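PDB 5D6A: predicted ATPase of the ABC class from Vibrio vulnificus, which probably binds and hydrolyses ATP through a P-loop domain of the ABC class, its cellular role being unestablished. Local coordinates for residues N204-F209 / V241-P246; V231-P236 / T252-P257. All coordinates share one frame; numbering follows the deposited sequence.

Interaction 1 and interaction 2 have centres about 11 Å apart and share one antiparallel sheet of the P-loop domain, ordered 240-245, 249-257, 206-211, 294-296. Their segments alternate along the chain: 204-209, 231-236, 241-246, then 252-257. Strand 249-257, which supplies the second half of interaction 2, runs between the two strands of interaction 1 and is probably hydrogen-bonded to both, Val207 N to Ile256 O at 2.9 Å and Gly253 N to Val241 O at 3.0 Å. Interaction 1 thus joins the side chains of strands that flank it, whereas interaction 2 lays the adenine-binding segment 231-236 against it, connecting the nucleotide site with the sheet.

Interaction 1 of 2, residues N204-F209 / V241-P246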
loop_
_atom_site.group_PDB
_atom_site.type_symbol
_atom_site.label_atom_id
_atom_site.label_comp_id
_atom_site.label_asym_id
_atom_site.label_seq_id
_atom_site.Cartn_x
_atom_site.Cartn_y
_atom_site.Cartn_z
ATOM N N ASN A 204 -0.267 -35.611 12.465
ATOM C CA ASN A 204 -0.668 -36.245 11.207
ATOM C C ASN A 204 0.215 -35.851 10.015
ATOM O O ASN A 204 -0.160 -36.069 8.860
ATOM C CB ASN A 204 -2.138 -35.933 10.916
ATOM C CG ASN A 204 -3.069 -36.476 11.987
ATOM O OD1 ASN A 204 -2.831 -37.544 12.551
ATOM N ND2 ASN A 204 -4.145 -35.752 12.259
ATOM N N GLY A 205 1.388 -35.286 10.301
ATOM C CA GLY A 205 2.323 -34.878 9.258
ATOM C C GLY A 205 1.721 -33.908 8.265
ATOM O O GLY A 205 1.941 -34.032 7.062
ATOM N N LEU A 206 0.967 -32.939 8.777
ATOM C CA LEU A 206 0.304 -31.937 7.946
ATOM C C LEU A 206 0.742 -30.528 8.321
ATOM O O LEU A 206 1.128 -30.279 9.460
ATOM C CB LEU A 206 -1.213 -32.037 8.123
ATOM C CG LEU A 206 -1.865 -33.384 7.817
ATOM C CD1 LEU A 206 -3.353 -33.321 8.124
ATOM C CD2 LEU A 206 -1.626 -33.792 6.371
ATOM N N VAL A 207 0.680 -29.615 7.353
ATOM C CA VAL A 207 1.015 -28.204 7.591
ATOM C C VAL A 207 -0.225 -27.322 7.470
ATOM O O VAL A 207 -0.199 -26.157 7.860
ATOM C CB VAL A 207 2.112 -27.678 6.640
ATOM C CG1 VAL A 207 3.405 -28.427 6.883
ATOM C CG2 VAL A 207 1.692 -27.785 5.180
ATOM N N SER A 208 -1.303 -27.884 6.924
ATOM C CA SER A 208 -2.559 -27.156 6.767
ATOM C C SER A 208 -3.706 -28.135 6.515
ATOM O O SER A 208 -3.488 -29.254 6.049
ATOM C CB SER A 208 -2.461 -26.148 5.616
ATOM O OG SER A 208 -3.622 -25.337 5.544
ATOM N N PHE A 209 -4.924 -27.701 6.828
ATOM C CA PHE A 209 -6.113 -28.527 6.655
ATOM C C PHE A 209 -7.322 -27.695 6.229
ATOM O O PHE A 209 -7.749 -26.800 6.955
ATOM C CB PHE A 209 -6.425 -29.267 7.955
ATOM C CG PHE A 209 -7.722 -30.023 7.928
ATOM C CD1 PHE A 209 -7.794 -31.289 7.364
ATOM C CD2 PHE A 209 -8.871 -29.474 8.481
ATOM C CE1 PHE A 209 -8.988 -31.990 7.343
ATOM C CE2 PHE A 209 -10.067 -30.169 8.464
ATOM C CZ PHE A 209 -10.128 -31.429 7.895
ATOM N N VAL A 241 -8.051 -36.303 4.346
ATOM C CA VAL A 241 -7.752 -36.692 5.726
ATOM C C VAL A 241 -8.940 -36.303 6.592
ATOM O O VAL A 241 -9.733 -35.440 6.215
ATOM C CB VAL A 241 -6.473 -36.035 6.284
ATOM C CG1 VAL A 241 -5.271 -36.398 5.426
ATOM C CG2 VAL A 241 -6.634 -34.525 6.386
ATOM N N THR A 242 -9.056 -36.936 7.754
ATOM C CA THR A 242 -10.164 -36.669 8.659
ATOM C C THR A 242 -9.653 -36.384 10.066
ATOM O O THR A 242 -9.084 -37.257 10.715
ATOM C CB THR A 242 -11.133 -37.864 8.690
ATOM O OG1 THR A 242 -11.555 -38.170 7.352
ATOM C CG2 THR A 242 -12.352 -37.560 9.558
ATOM N N LEU A 243 -9.851 -35.154 10.526
ATOM C CA LEU A 243 -9.419 -34.745 11.857
ATOM C C LEU A 243 -10.590 -34.833 12.826
ATOM O O LEU A 243 -11.718 -35.095 12.417
ATOM C CB LEU A 243 -8.872 -33.321 11.822
ATOM C CG LEU A 243 -7.719 -33.076 10.844
ATOM C CD1 LEU A 243 -7.283 -31.617 10.900
ATOM C CD2 LEU A 243 -6.546 -33.998 11.142
ATOM N N HIS A 244 -10.319 -34.606 14.107
ATOM C CA HIS A 244 -11.357 -34.685 15.129
ATOM C C HIS A 244 -11.370 -33.463 16.034
ATOM O O HIS A 244 -10.353 -33.107 16.618
ATOM C CB HIS A 244 -11.157 -35.943 15.980
ATOM C CG HIS A 244 -12.202 -36.133 17.037
ATOM N ND1 HIS A 244 -12.054 -35.662 18.324
ATOM C CD2 HIS A 244 -13.412 -36.740 16.996
ATOM C CE1 HIS A 244 -13.127 -35.973 19.031
ATOM N NE2 HIS A 244 -13.965 -36.628 18.249
ATOM N N ALA A 245 -12.531 -32.827 16.142
ATOM C CA ALA A 245 -12.702 -31.672 17.011
ATOM C C ALA A 245 -13.560 -32.090 18.204
ATOM O O ALA A 245 -14.482 -32.897 18.054
ATOM C CB ALA A 245 -13.351 -30.529 16.254
ATOM N N PRO A 246 -13.270 -31.539 19.393
ATOM C CA PRO A 246 -14.007 -31.917 20.604
ATOM C C PRO A 246 -15.503 -31.603 20.583
ATOM O O PRO A 246 -16.278 -32.278 21.261
ATOM C CB PRO A 246 -13.305 -31.121 21.713
ATOM C CG PRO A 246 -12.624 -29.995 21.018
ATOM C CD PRO A 246 -12.251 -30.511 19.662
#
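Asn204 meets Leu243 through the nitrogen end of its amide: ND2 lies 3.2 Å from Leu243 CD2, the two side chains passing alongside each other and pointing opposite ways. The amide nitrogen simply lies against the methyl, with no hydrogen bond, at the exposed margin of the contact, where a polar residue can turn toward solvent. After Gly205, whose positive phi of 57° is easy for a residue without a side chain, Leu206 carries the chain into the buried part. Its CD1 faces Val241 CG2 tip to tip at 3.9 Å, with Leu243 CD2 a little farther off at 4.4 Å. Branched aliphatic ends suit this place because they fill the space above a neighbouring strand without needing polar partners. That neighbour is strand 249-257, which lies between 206-211 and 240-245 in a four-stranded antiparallel sheet, probably the counterpart of the antiparallel beta subdomain of ABC ATPases. Accordingly, no hydrogen bond joins the two segments directly, and Val241 CG2 rests over Gly255, which has no side chain to stand in the way. The chain turns a corner at Val207, and Ser208 OG is hydrogen-bonded to Val295 O and Thr296 OG1 of the strand on the other side. Phe209 then returns to the contact. With CG anti to the backbone N (chi1 173°), its ring extends toward strand 240-245 and receives Leu243 CD1 over one face, 3.5 Å from the ring centroid and 17° off the normal, a CH-pi contact. Val241 CG2 instead comes to the ring's edge, 3.6 Å from Phe209 CD1, while Val241 O lies at the edge in the ring plane. Leu243 also packs on Leu197 of helix 181-199, which carries the apolar layer on toward that helix.

Interaction 2 of 2, residues V231-P236 / T252-P257; sequences VEFTAP and TGLGIP. With ANP (phosphoaminophosphonic acid-adenylate ester), chain C.
Phe233 and Leu254 cross obliquely, the ring presenting its edge to the leucine. Phe233 CE2 is 3.5 Å from Leu254 CB, and Phe233 CZ reaches 3.6 Å from Leu254 CD2. Both side chains leave their backbones in the extended manner: Phe233 has CG anti to its N (chi1 -178°), which carries the ring out from the irregular segment 231-236, and Leu254 has the same setting (chi1 172°), where chi2 of 65° turns CD1 aside and leaves CD2 anti to CA, reaching on to Phe233 CZ. The flat aromatic and the forked leucine suit a buried place with Val210 of strand 206-211, on which both also pack. Ala235 comes closer to the strand itself. Its single methyl, CB, sits 3.4 Å from Leu254 N and touches Leu254 CB as well, and a small residue lets the two backbones approach until their nearest CA atoms, those of Ala235 and Leu254, are 4.8 Å apart. Pro236 adds a looser apolar touch, CD to Leu254 CD1 at 4.3 Å, and its ring also rests on strand 430-432. No hydrogen bond links the segments; Ala235 N is instead held by Asn212 OD1. At the other end of the segment, Val231 uses its backbone to read the adenine of the bound ATP analogue. Val231 N donates to ANP N1 at 2.9 Å, and ANP N6 donates to Val231 O at 2.7 Å. Met325 of the second subunit packs on Val231, and Asp336 O of that subunit is hydrogen-bonded to the nucleotide, consistent with a site shared between two subunits, as in ABC dimers.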
loop_
_atom_site.group_PDB
_atom_site.type_symbol
_atom_site.label_atom_id
_atom_site.label_comp_id
_atom_site.label_asym_id
_atom_site.label_seq_id
_atom_site.Cartn_x
_atom_site.Cartn_y
_atom_site.Cartn_z
ATOM N N VAL A 231 -18.850 -22.018 -4.941
ATOM C CA VAL A 231 -18.643 -23.455 -5.059
ATOM C C VAL A 231 -17.906 -23.926 -3.809
ATOM O O VAL A 231 -16.732 -23.602 -3.621
ATOM C CB VAL A 231 -17.814 -23.808 -6.314
ATOM C CG1 VAL A 231 -17.622 -25.316 -6.426
ATOM C CG2 VAL A 231 -18.479 -23.253 -7.565
ATOM N N GLU A 232 -18.595 -24.668 -2.946
ATOM C CA GLU A 232 -17.978 -25.156 -1.710
ATOM C C GLU A 232 -16.784 -26.051 -2.006
ATOM O O GLU A 232 -16.751 -26.755 -3.015
ATOM C CB GLU A 232 -18.990 -25.897 -0.833
ATOM C CG GLU A 232 -19.631 -27.115 -1.482
ATOM C CD GLU A 232 -20.576 -27.838 -0.543
ATOM O OE1 GLU A 232 -20.501 -27.596 0.682
ATOM O OE2 GLU A 232 -21.388 -28.656 -1.029
ATOM N N PHE A 233 -15.809 -26.024 -1.109
ATOM C CA PHE A 233 -14.591 -26.800 -1.284
ATOM C C PHE A 233 -14.777 -28.283 -0.971
ATOM O O PHE A 233 -15.461 -28.650 -0.015
ATOM C CB PHE A 233 -13.482 -26.233 -0.398
ATOM C CG PHE A 233 -12.169 -26.938 -0.551
ATOM C CD1 PHE A 233 -11.260 -26.539 -1.522
ATOM C CD2 PHE A 233 -11.841 -28.005 0.272
ATOM C CE1 PHE A 233 -10.047 -27.187 -1.666
ATOM C CE2 PHE A 233 -10.632 -28.660 0.132
ATOM C CZ PHE A 233 -9.733 -28.251 -0.837
ATOM N N THR A 234 -14.158 -29.121 -1.798
ATOM C CA THR A 234 -14.174 -30.564 -1.614
ATOM C C THR A 234 -12.785 -31.082 -1.942
ATOM O O THR A 234 -12.190 -30.687 -2.944
ATOM C CB THR A 234 -15.198 -31.272 -2.518
ATOM O OG1 THR A 234 -16.515 -30.796 -2.219
ATOM C CG2 THR A 234 -15.147 -32.789 -2.300
ATOM N N ALA A 235 -12.270 -31.961 -1.091
ATOM C CA ALA A 235 -10.944 -32.519 -1.284
ATOM C C ALA A 235 -11.000 -33.799 -2.103
ATOM O O ALA A 235 -11.994 -34.527 -2.059
ATOM C CB ALA A 235 -10.298 -32.794 0.064
ATOM N N PRO A 236 -9.937 -34.069 -2.875
ATOM C CA PRO A 236 -9.883 -35.313 -3.629
ATOM C C PRO A 236 -9.512 -36.441 -2.670
ATOM O O PRO A 236 -8.564 -36.295 -1.894
ATOM C CB PRO A 236 -8.780 -35.058 -4.658
ATOM C CG PRO A 236 -7.908 -34.012 -4.049
ATOM C CD PRO A 236 -8.773 -33.198 -3.133
ATOM N N THR A 252 -13.973 -34.083 7.837
ATOM C CA THR A 252 -13.204 -34.527 6.679
ATOM C C THR A 252 -12.867 -33.344 5.777
ATOM O O THR A 252 -13.696 -32.455 5.571
ATOM C CB THR A 252 -13.985 -35.585 5.877
ATOM O OG1 THR A 252 -14.244 -36.722 6.711
ATOM C CG2 THR A 252 -13.198 -36.030 4.651
ATOM N N GLY A 253 -11.649 -33.338 5.242
ATOM C CA GLY A 253 -11.206 -32.263 4.361
ATOM C C GLY A 253 -9.859 -32.523 3.716
ATOM O O GLY A 253 -9.306 -33.620 3.822
ATOM N N LEU A 254 -9.336 -31.505 3.038
ATOM C CA LEU A 254 -8.041 -31.595 2.377
ATOM C C LEU A 254 -6.912 -31.506 3.387
ATOM O O LEU A 254 -6.826 -30.541 4.147
ATOM C CB LEU A 254 -7.868 -30.457 1.373
ATOM C CG LEU A 254 -6.468 -30.347 0.758
ATOM C CD1 LEU A 254 -6.163 -31.575 -0.085
ATOM C CD2 LEU A 254 -6.323 -29.078 -0.067
ATOM N N GLY A 255 -6.040 -32.506 3.379
ATOM C CA GLY A 255 -4.890 -32.528 4.261
ATOM C C GLY A 255 -3.645 -32.267 3.446
ATOM O O GLY A 255 -3.274 -33.083 2.607
ATOM N N ILE A 256 -3.012 -31.120 3.672
ATOM C CA ILE A 256 -1.787 -30.765 2.962
ATOM C C ILE A 256 -0.604 -31.261 3.785
ATOM O O ILE A 256 -0.257 -30.659 4.803
ATOM C CB ILE A 256 -1.689 -29.247 2.721
ATOM C CG1 ILE A 256 -2.845 -28.798 1.821
ATOM C CG2 ILE A 256 -0.355 -28.893 2.074
ATOM C CD1 ILE A 256 -2.903 -27.308 1.570
ATOM N N PRO A 257 0.031 -32.358 3.342
ATOM C CA PRO A 257 1.138 -32.918 4.109
ATOM C C PRO A 257 2.394 -32.060 4.091
ATOM O O PRO A 257 2.488 -31.114 3.311
ATOM C CB PRO A 257 1.402 -34.254 3.411
ATOM C CG PRO A 257 0.993 -34.020 2.000
ATOM C CD PRO A 257 -0.141 -33.038 2.044
HETATM P PG ANP C . -3.289 -16.581 -9.081
HETATM O O1G ANP C . -2.857 -17.411 -7.898
HETATM O O2G ANP C . -2.875 -15.130 -8.987
HETATM O O3G ANP C . -2.967 -17.245 -10.398
HETATM P PB ANP C . -6.053 -17.605 -9.926
HETATM O O1B ANP C . -5.743 -19.022 -9.547
HETATM O O2B ANP C . -5.868 -17.212 -11.374
HETATM N N3B ANP C . -5.040 -16.537 -8.969
HETATM P PA ANP C . -8.076 -16.516 -8.291
HETATM O O1A ANP C . -8.370 -17.423 -7.127
HETATM O O2A ANP C . -7.117 -15.368 -8.097
HETATM O O3A ANP C . -7.604 -17.395 -9.553
HETATM O "O5'" ANP C . -9.456 -15.896 -8.823
HETATM C "C5'" ANP C . -10.560 -16.737 -9.126
HETATM C "C4'" ANP C . -11.855 -15.941 -9.051
HETATM O "O4'" ANP C . -12.938 -16.847 -8.828
HETATM C "C3'" ANP C . -11.884 -14.941 -7.903
HETATM O "O3'" ANP C . -12.586 -13.754 -8.298
HETATM C "C2'" ANP C . -12.611 -15.663 -6.790
HETATM O "O2'" ANP C . -13.390 -14.764 -5.994
HETATM C "C1'" ANP C . -13.479 -16.686 -7.516
HETATM N N9 ANP C . -13.497 -17.993 -6.816
HETATM C C8 ANP C . -12.433 -18.665 -6.325
HETATM N N7 ANP C . -12.832 -19.826 -5.745
HETATM C C5 ANP C . -14.169 -19.908 -5.866
HETATM C C6 ANP C . -15.223 -20.871 -5.475
HETATM N N6 ANP C . -14.909 -22.011 -4.820
HETATM N N1 ANP C . -16.504 -20.573 -5.793
HETATM C C2 ANP C . -16.834 -19.439 -6.449
HETATM N N3 ANP C . -15.917 -18.525 -6.830
HETATM C C4 ANP C . -14.599 -18.699 -6.573
#